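Local coordinates for protein siroheme decarboxylase (Hydrogenobacter thermophilus, PDB 4CH7) that catalyses the decarboxylation of siroheme to 12,18-didecarboxysiroheme, releasing two molecules of carbon dioxide, in heme d1 biosynthesis, at residues 25-28 against 33-36; 40-45 against 183-188. All blocks are in the same frame, centred on the assembly; numbering follows the deposited sequence.

Contact 1 of 2, residues 25-28 against 33-36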
loop_
_atom_site.group_PDB
_atom_site.type_symbol
_atom_site.label_atom_id
_atom_site.label_comp_id
_atom_site.label_asym_id
_atom_site.label_seq_id
_atom_site.Cartn_x
_atom_site.Cartn_y
_atom_site.Cartn_z
ATOM N N VAL A 25 -21.597 19.425 1.345
ATOM C CA VAL A 25 -21.080 19.864 0.052
ATOM C C VAL A 25 -21.337 18.822 -1.041
ATOM O O VAL A 25 -21.804 19.162 -2.127
ATOM C CB VAL A 25 -19.572 20.171 0.128
ATOM C CG1 VAL A 25 -19.027 20.539 -1.241
ATOM C CG2 VAL A 25 -19.309 21.287 1.121
ATOM N N LEU A 26 -21.028 17.559 -0.747
ATOM C CA LEU A 26 -21.283 16.464 -1.680
ATOM C C LEU A 26 -22.774 16.336 -1.981
ATOM O O LEU A 26 -23.166 16.098 -3.122
ATOM C CB LEU A 26 -20.748 15.138 -1.132
ATOM C CG LEU A 26 -19.246 15.002 -0.877
ATOM C CD1 LEU A 26 -18.862 13.548 -0.648
ATOM C CD2 LEU A 26 -18.443 15.593 -2.014
ATOM N N ALA A 27 -23.598 16.498 -0.950
ATOM C CA ALA A 27 -25.049 16.432 -1.101
ATOM C C ALA A 27 -25.545 17.490 -2.075
ATOM O O ALA A 27 -26.365 17.203 -2.950
ATOM C CB ALA A 27 -25.726 16.607 0.241
ATOM N N GLN A 28 -25.059 18.715 -1.900
ATOM C CA GLN A 28 -25.380 19.810 -2.805
ATOM C C GLN A 28 -24.965 19.475 -4.232
ATOM O O GLN A 28 -25.744 19.653 -5.167
ATOM C CB GLN A 28 -24.693 21.099 -2.352
ATOM C CG GLN A 28 -25.318 21.741 -1.115
ATOM C CD GLN A 28 -26.740 22.205 -1.357
ATOM O OE1 GLN A 28 -27.073 22.678 -2.442
ATOM N NE2 GLN A 28 -27.588 22.072 -0.346
ATOM N N GLU A 33 -30.684 15.450 -0.453
ATOM C CA GLU A 33 -30.591 15.847 0.949
ATOM C C GLU A 33 -29.452 15.091 1.633
ATOM O O GLU A 33 -29.202 13.928 1.316
ATOM C CB GLU A 33 -31.928 15.590 1.647
ATOM C CG GLU A 33 -32.014 16.095 3.074
ATOM C CD GLU A 33 -31.695 15.020 4.086
ATOM O OE1 GLU A 33 -31.716 13.827 3.714
ATOM O OE2 GLU A 33 -31.424 15.368 5.252
ATOM N N GLU A 34 -28.755 15.756 2.553
ATOM C CA GLU A 34 -27.534 15.206 3.147
ATOM C C GLU A 34 -27.750 13.902 3.911
ATOM O O GLU A 34 -26.970 12.957 3.762
ATOM C CB GLU A 34 -26.857 16.236 4.055
ATOM C CG GLU A 34 -25.522 15.760 4.624
ATOM C CD GLU A 34 -24.905 16.748 5.589
ATOM O OE1 GLU A 34 -25.503 17.823 5.803
ATOM O OE2 GLU A 34 -23.822 16.448 6.133
ATOM N N GLY A 35 -28.794 13.859 4.734
ATOM C CA GLY A 35 -29.117 12.660 5.487
ATOM C C GLY A 35 -29.323 11.473 4.569
ATOM O O GLY A 35 -28.881 10.362 4.866
ATOM N N LYS A 36 -29.985 11.717 3.441
ATOM C CA LYS A 36 -30.197 10.685 2.437
ATOM C C LYS A 36 -28.876 10.255 1.799
ATOM O O LYS A 36 -28.651 9.066 1.567
ATOM C CB LYS A 36 -31.172 11.168 1.365
ATOM C CG LYS A 36 -31.401 10.147 0.263
ATOM C CD LYS A 36 -32.562 10.535 -0.630
ATOM C CE LYS A 36 -32.798 9.475 -1.691
ATOM N NZ LYS A 36 -33.970 9.786 -2.552
#
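A27 meets the first turn of helix 34-47 with its methyl group: CB of A27 lies 3.7 Å from CA of E34 and 3.9 Å from the backbone N of E34. A27 and E34 are also the pair with the nearest CA atoms, 5.1 Å apart. The small side chain is consistent with so close an approach, and A27 is buried. CB of E34 also touches CB of A27, at 4.0 Å. With CG anti to the backbone N (chi1 -176°) and the rest extended, the E34 side chain runs on to pack on F23 and S24 of helix 22-30. The pair of helices forms the helix-turn-helix of the N-terminal HTH domain, joined by a short turn. E33 sits at the N-cap of the second helix and turns its carboxylate back over the first turn: OE1 accepts from the backbone N of K36 at 2.7 Å, from above the carboxylate plane, and OE2 takes a weaker bond from N of G35 at 3.1 Å. Farther out, L37, one turn along from E33, touches both A27 and L26.

Contact 2 of 2, residues 40-45 against 183-188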
loop_
_atom_site.group_PDB
_atom_site.type_symbol
_atom_site.label_atom_id
_atom_site.label_comp_id
_atom_site.label_asym_id
_atom_site.label_seq_id
_atom_site.Cartn_x
_atom_site.Cartn_y
_atom_site.Cartn_z
ATOM N N THR A 40 -27.163 6.393 2.322
ATOM C CA THR A 40 -26.804 5.704 1.088
ATOM C C THR A 40 -25.343 5.227 1.105
ATOM O O THR A 40 -25.073 4.071 0.780
ATOM C CB THR A 40 -27.088 6.565 -0.164
ATOM O OG1 THR A 40 -28.498 6.813 -0.266
ATOM C CG2 THR A 40 -26.625 5.843 -1.417
ATOM N N ILE A 41 -24.418 6.108 1.498
ATOM C CA ILE A 41 -22.995 5.758 1.604
ATOM C C ILE A 41 -22.801 4.488 2.418
ATOM O O ILE A 41 -22.025 3.607 2.040
ATOM C CB ILE A 41 -22.159 6.849 2.313
ATOM C CG1 ILE A 41 -22.465 8.241 1.764
ATOM C CG2 ILE A 41 -20.667 6.537 2.187
ATOM C CD1 ILE A 41 -21.997 8.450 0.361
ATOM N N GLU A 42 -23.503 4.419 3.547
ATOM C CA GLU A 42 -23.433 3.272 4.439
ATOM C C GLU A 42 -23.766 1.991 3.684
ATOM O O GLU A 42 -23.048 1.003 3.794
ATOM C CB GLU A 42 -24.399 3.449 5.611
ATOM C CG GLU A 42 -24.235 4.760 6.373
ATOM C CD GLU A 42 -25.159 4.850 7.572
ATOM O OE1 GLU A 42 -26.144 4.083 7.626
ATOM O OE2 GLU A 42 -24.899 5.687 8.462
ATOM N N LYS A 43 -24.857 2.025 2.920
ATOM C CA LYS A 43 -25.265 0.894 2.094
ATOM C C LYS A 43 -24.130 0.425 1.197
ATOM O O LYS A 43 -23.856 -0.770 1.105
ATOM C CB LYS A 43 -26.467 1.265 1.225
ATOM C CG LYS A 43 -27.810 1.229 1.933
ATOM C CD LYS A 43 -28.933 1.508 0.945
ATOM C CE LYS A 43 -30.298 1.426 1.605
ATOM N NZ LYS A 43 -31.381 1.851 0.674
ATOM N N LEU A 44 -23.467 1.371 0.541
ATOM C CA LEU A 44 -22.377 1.037 -0.367
ATOM C C LEU A 44 -21.191 0.386 0.348
ATOM O O LEU A 44 -20.532 -0.477 -0.226
ATOM C CB LEU A 44 -21.939 2.259 -1.186
ATOM C CG LEU A 44 -22.899 2.698 -2.299
ATOM C CD1 LEU A 44 -23.591 4.000 -1.951
ATOM C CD2 LEU A 44 -22.176 2.820 -3.630
ATOM N N VAL A 45 -20.932 0.782 1.595
ATOM C CA VAL A 45 -19.870 0.149 2.384
ATOM C C VAL A 45 -20.373 -1.098 3.116
ATOM O O VAL A 45 -19.632 -2.066 3.287
ATOM C CB VAL A 45 -19.157 1.130 3.361
ATOM C CG1 VAL A 45 -18.719 2.390 2.632
ATOM C CG2 VAL A 45 -20.038 1.474 4.553
ATOM N N PHE A 183 -13.464 6.992 7.947
ATOM C CA PHE A 183 -13.992 8.348 8.006
ATOM C C PHE A 183 -15.437 8.292 8.472
ATOM O O PHE A 183 -16.267 7.631 7.842
ATOM C CB PHE A 183 -13.904 9.008 6.632
ATOM C CG PHE A 183 -14.060 10.503 6.660
ATOM C CD1 PHE A 183 -13.133 11.300 7.325
ATOM C CD2 PHE A 183 -15.115 11.115 5.997
ATOM C CE1 PHE A 183 -13.267 12.678 7.346
ATOM C CE2 PHE A 183 -15.257 12.492 6.010
ATOM C CZ PHE A 183 -14.327 13.276 6.685
ATOM N N PRO A 184 -15.740 8.977 9.586
ATOM C CA PRO A 184 -17.090 8.960 10.159
ATOM C C PRO A 184 -18.135 9.425 9.151
ATOM O O PRO A 184 -17.945 10.459 8.508
ATOM C CB PRO A 184 -16.994 9.971 11.306
ATOM C CG PRO A 184 -15.537 10.015 11.669
ATOM C CD PRO A 184 -14.815 9.824 10.364
ATOM N N LEU A 185 -19.219 8.669 9.012
ATOM C CA LEU A 185 -20.297 9.064 8.120
ATOM C C LEU A 185 -21.309 9.908 8.884
ATOM O O LEU A 185 -22.431 9.472 9.147
ATOM C CB LEU A 185 -20.956 7.841 7.481
ATOM C CG LEU A 185 -20.021 6.991 6.618
ATOM C CD1 LEU A 185 -20.784 5.947 5.819
ATOM C CD2 LEU A 185 -19.202 7.875 5.699
ATOM N N VAL A 186 -20.889 11.119 9.241
ATOM C CA VAL A 186 -21.713 12.037 10.017
ATOM C C VAL A 186 -21.637 13.443 9.434
ATOM O O VAL A 186 -20.852 13.705 8.523
ATOM C CB VAL A 186 -21.275 12.070 11.497
ATOM C CG1 VAL A 186 -21.608 10.759 12.184
ATOM C CG2 VAL A 186 -19.789 12.365 11.606
ATOM N N GLU A 187 -22.458 14.340 9.969
ATOM C CA GLU A 187 -22.518 15.718 9.500
ATOM C C GLU A 187 -21.219 16.467 9.786
ATOM O O GLU A 187 -20.784 17.304 8.993
ATOM C CB GLU A 187 -23.701 16.430 10.157
ATOM C CG GLU A 187 -23.755 17.931 9.935
ATOM C CD GLU A 187 -25.150 18.487 10.116
ATOM O OE1 GLU A 187 -26.098 17.878 9.583
ATOM O OE2 GLU A 187 -25.298 19.532 10.784
ATOM N N ARG A 188 -20.598 16.151 10.917
ATOM C CA ARG A 188 -19.364 16.814 11.324
ATOM C C ARG A 188 -18.271 15.787 11.600
ATOM O O ARG A 188 -17.934 15.530 12.758
ATOM C CB ARG A 188 -19.611 17.673 12.565
ATOM C CG ARG A 188 -20.648 18.763 12.356
ATOM C CD ARG A 188 -20.019 20.032 11.804
ATOM N NE ARG A 188 -19.198 20.693 12.814
ATOM C CZ ARG A 188 -19.674 21.549 13.712
ATOM N NH1 ARG A 188 -20.965 21.852 13.726
ATOM N NH2 ARG A 188 -18.862 22.104 14.602
#
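The two HTH domains of the chain meet here: helix 34-47, the second helix of the helix-turn-helix in the N-terminal HTH domain, receives a loop of the second HTH domain, the one between helices 170-179 and 191-196. The contact is carried by the branched end of L185, which lies against both I41 and E42. CD1 of L185 does most of the touching, at 3.7 Å from CG2 of I41, while the second methyl, CD2, reaches the same CG2 of I41 at 4.0 Å. I41 offers this branch because CG2 stands anti to its backbone N and CG1 lies beside that N (chi1 -47°); CG1 and CD1 then lead away from the loop, and the I41 side chain also packs on I8 and I12. The side chains of I41 and L185 meet at a slant, methyl against methyl. L185 is the centre of an inverse gamma turn, with a weak bond from N of V186 to O of P184 at 3.1 Å, and at this tight bend the side chain of L185 sets out toward the helix. L185 also touches I53 of strand 53-57, which packs on F183 and shares backbone hydrogen bonds with it, so the loop leans on the small two-stranded sheet as well. E42 completes the contact through the aliphatic part of its side chain. The E42 and L185 side chains pass each other in opposite directions, and CG of E42 comes within 3.7 Å of CD1 of L185.

From the N terminus, helix 22-30 turns within a few residues into helix 34-47, and contact 1 closes that short loop as a local pairing inside the first HTH domain. Contact 2 opens later on the same second helix and closes only after 137 intervening residues, so the two follow in series, neither nesting nor crossing. The long loop of contact 2 takes in strands of the eight-stranded barrel before the chain reaches the second HTH domain. Helix 34-47 is thus shared: its start packs on helix 22-30, its middle on the loop 183-188. The contacts' centres are 11 Å apart, and they touch where OE2 of E34 packs 3.7 Å from CA of E187.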